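Local coordinates for uncharacterized protein (Acinetobacter baumannii, PDB 4L3U) that is of unknown function but folds as an all-helical single chain belonging to a domain family of unknown function, at residues A56-A61 and E106-I111. Numbering follows the deposited sequence.
Sequences ADTAQA and ESFLDI
Ala-59 and Phe-108 have the nearest CA atoms, 8.0 Å apart, where helices 45-68 and 95-112 of an all-helical bundle run in roughly the same direction, bridged by a side chain. No hydrogen bond joins 56-61 to 106-111; the backbone bonds run within each helix, as from Gln-60 N to Ala-56 O. The pair illustrates how one large aromatic can fill the space between helices when the facing surface carries small side chains. With CG anti to its own carbonyl carbon (chi1 -82°), Phe-108 reaches across and sets the far end of its ring on the backbone between Thr-58 and Ala-59. The CE2 corner of Phe-108 takes the methyl of Thr-58, CG2 to CE2 being 3.8 Å, while the Thr-58 hydroxyl makes a weak hydrogen bond to Lys-54 O, back along its own helix. Phe-26 and Phe-105 meet the Phe-108 ring edge-to-face and Phe-62 at about 40°, which makes it part of a buried aromatic cluster that Leu-81 of helix 74-86 also touches. On the Ala-59 side, Phe-108 CE1 lies 3.8 Å from Ala-59 CA, and Phe-108 CZ comes within 3.9 Å of Ala-59 CB and 3.7 Å of Ala-59 N.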
loop_
_atom_site.group_PDB
_atom_site.type_symbol
_atom_site.label_atom_id
_atom_site.label_comp_id
_atom_site.label_asym_id
_atom_site.label_seq_id
_atom_site.Cartn_x
_atom_site.Cartn_y
_atom_site.Cartn_z
ATOM N N ALA A 56 -6.718 -1.602 3.452
ATOM C CA ALA A 56 -7.186 -2.714 4.256
ATOM C C ALA A 56 -7.355 -3.949 3.383
ATOM O O ALA A 56 -7.065 -5.060 3.816
ATOM C CB ALA A 56 -8.495 -2.356 4.937
ATOM N N ASP A 57 -7.812 -3.752 2.150
ATOM C CA ASP A 57 -8.024 -4.864 1.226
ATOM C C ASP A 57 -6.709 -5.575 0.908
ATOM O O ASP A 57 -6.654 -6.801 0.880
ATOM C CB ASP A 57 -8.681 -4.391 -0.077
ATOM C CG ASP A 57 -10.083 -3.840 0.131
ATOM O OD1 ASP A 57 -10.737 -4.211 1.125
ATOM O OD2 ASP A 57 -10.536 -3.036 -0.709
ATOM N N THR A 58 -5.654 -4.803 0.666
ATOM C CA THR A 58 -4.347 -5.370 0.365
ATOM C C THR A 58 -3.760 -6.067 1.586
ATOM O O THR A 58 -3.146 -7.123 1.471
ATOM C CB THR A 58 -3.375 -4.289 -0.114
ATOM O OG1 THR A 58 -3.930 -3.621 -1.252
ATOM C CG2 THR A 58 -2.034 -4.901 -0.493
ATOM N N ALA A 59 -3.947 -5.464 2.754
ATOM C CA ALA A 59 -3.527 -6.074 4.007
ATOM C C ALA A 59 -4.207 -7.429 4.191
ATOM O O ALA A 59 -3.574 -8.400 4.601
ATOM C CB ALA A 59 -3.859 -5.157 5.171
ATOM N N GLN A 60 -5.497 -7.493 3.877
ATOM C CA GLN A 60 -6.260 -8.720 4.059
ATOM C C GLN A 60 -5.853 -9.780 3.043
ATOM O O GLN A 60 -5.956 -10.976 3.307
ATOM C CB GLN A 60 -7.758 -8.442 3.951
ATOM C CG GLN A 60 -8.613 -9.633 4.319
ATOM C CD GLN A 60 -8.316 -10.147 5.715
ATOM O OE1 GLN A 60 -8.220 -9.370 6.669
ATOM N NE2 GLN A 60 -8.152 -11.461 5.840
ATOM N N ALA A 61 -5.397 -9.333 1.877
ATOM C CA ALA A 61 -4.896 -10.237 0.849
ATOM C C ALA A 61 -3.614 -10.933 1.315
ATOM O O ALA A 61 -3.453 -12.143 1.137
ATOM C CB ALA A 61 -4.654 -9.477 -0.450
ATOM N N GLU A 106 4.937 1.133 1.170
ATOM C CA GLU A 106 6.328 0.825 1.468
ATOM C C GLU A 106 6.395 0.089 2.793
ATOM O O GLU A 106 7.274 -0.742 3.008
ATOM C CB GLU A 106 7.169 2.100 1.524
ATOM C CG GLU A 106 7.631 2.601 0.164
ATOM C CD GLU A 106 8.387 3.920 0.243
ATOM O OE1 GLU A 106 8.328 4.590 1.298
ATOM O OE2 GLU A 106 9.046 4.289 -0.753
ATOM N N SER A 107 5.451 0.391 3.679
ATOM C CA SER A 107 5.392 -0.262 4.980
ATOM C C SER A 107 5.124 -1.752 4.811
ATOM O O SER A 107 5.643 -2.566 5.570
ATOM C CB SER A 107 4.316 0.378 5.856
ATOM O OG SER A 107 4.587 1.753 6.074
ATOM N N PHE A 108 4.320 -2.103 3.809
ATOM C CA PHE A 108 4.071 -3.507 3.485
ATOM C C PHE A 108 5.380 -4.208 3.168
ATOM O O PHE A 108 5.613 -5.320 3.628
ATOM C CB PHE A 108 3.137 -3.651 2.276
ATOM C CG PHE A 108 1.670 -3.517 2.601
ATOM C CD1 PHE A 108 1.108 -4.204 3.665
ATOM C CD2 PHE A 108 0.850 -2.716 1.823
ATOM C CE1 PHE A 108 -0.242 -4.082 3.954
ATOM C CE2 PHE A 108 -0.495 -2.590 2.106
ATOM C CZ PHE A 108 -1.042 -3.274 3.174
ATOM N N LEU A 109 6.226 -3.557 2.377
ATOM C CA LEU A 109 7.509 -4.134 2.003
ATOM C C LEU A 109 8.291 -4.518 3.250
ATOM O O LEU A 109 8.842 -5.616 3.339
ATOM C CB LEU A 109 8.322 -3.151 1.160
ATOM C CG LEU A 109 7.759 -2.766 -0.209
ATOM C CD1 LEU A 109 8.699 -1.801 -0.897
ATOM C CD2 LEU A 109 7.544 -3.985 -1.078
ATOM N N ASP A 110 8.313 -3.611 4.220
ATOM C CA ASP A 110 9.025 -3.844 5.467
ATOM C C ASP A 110 8.395 -5.002 6.233
ATOM O O ASP A 110 9.101 -5.864 6.751
ATOM C CB ASP A 110 9.025 -2.576 6.324
ATOM C CG ASP A 110 9.868 -1.469 5.722
ATOM O OD1 ASP A 110 10.970 -1.767 5.217
ATOM O OD2 ASP A 110 9.428 -0.301 5.753
ATOM N N ILE A 111 7.066 -5.025 6.291
ATOM C CA ILE A 111 6.349 -6.071 7.020
ATOM C C ILE A 111 6.617 -7.472 6.457
ATOM O O ILE A 111 7.001 -8.375 7.199
ATOM C CB ILE A 111 4.820 -5.793 7.059
ATOM C CG1 ILE A 111 4.544 -4.538 7.886
ATOM C CG2 ILE A 111 4.050 -6.981 7.658
ATOM C CD1 ILE A 111 3.130 -4.022 7.786
#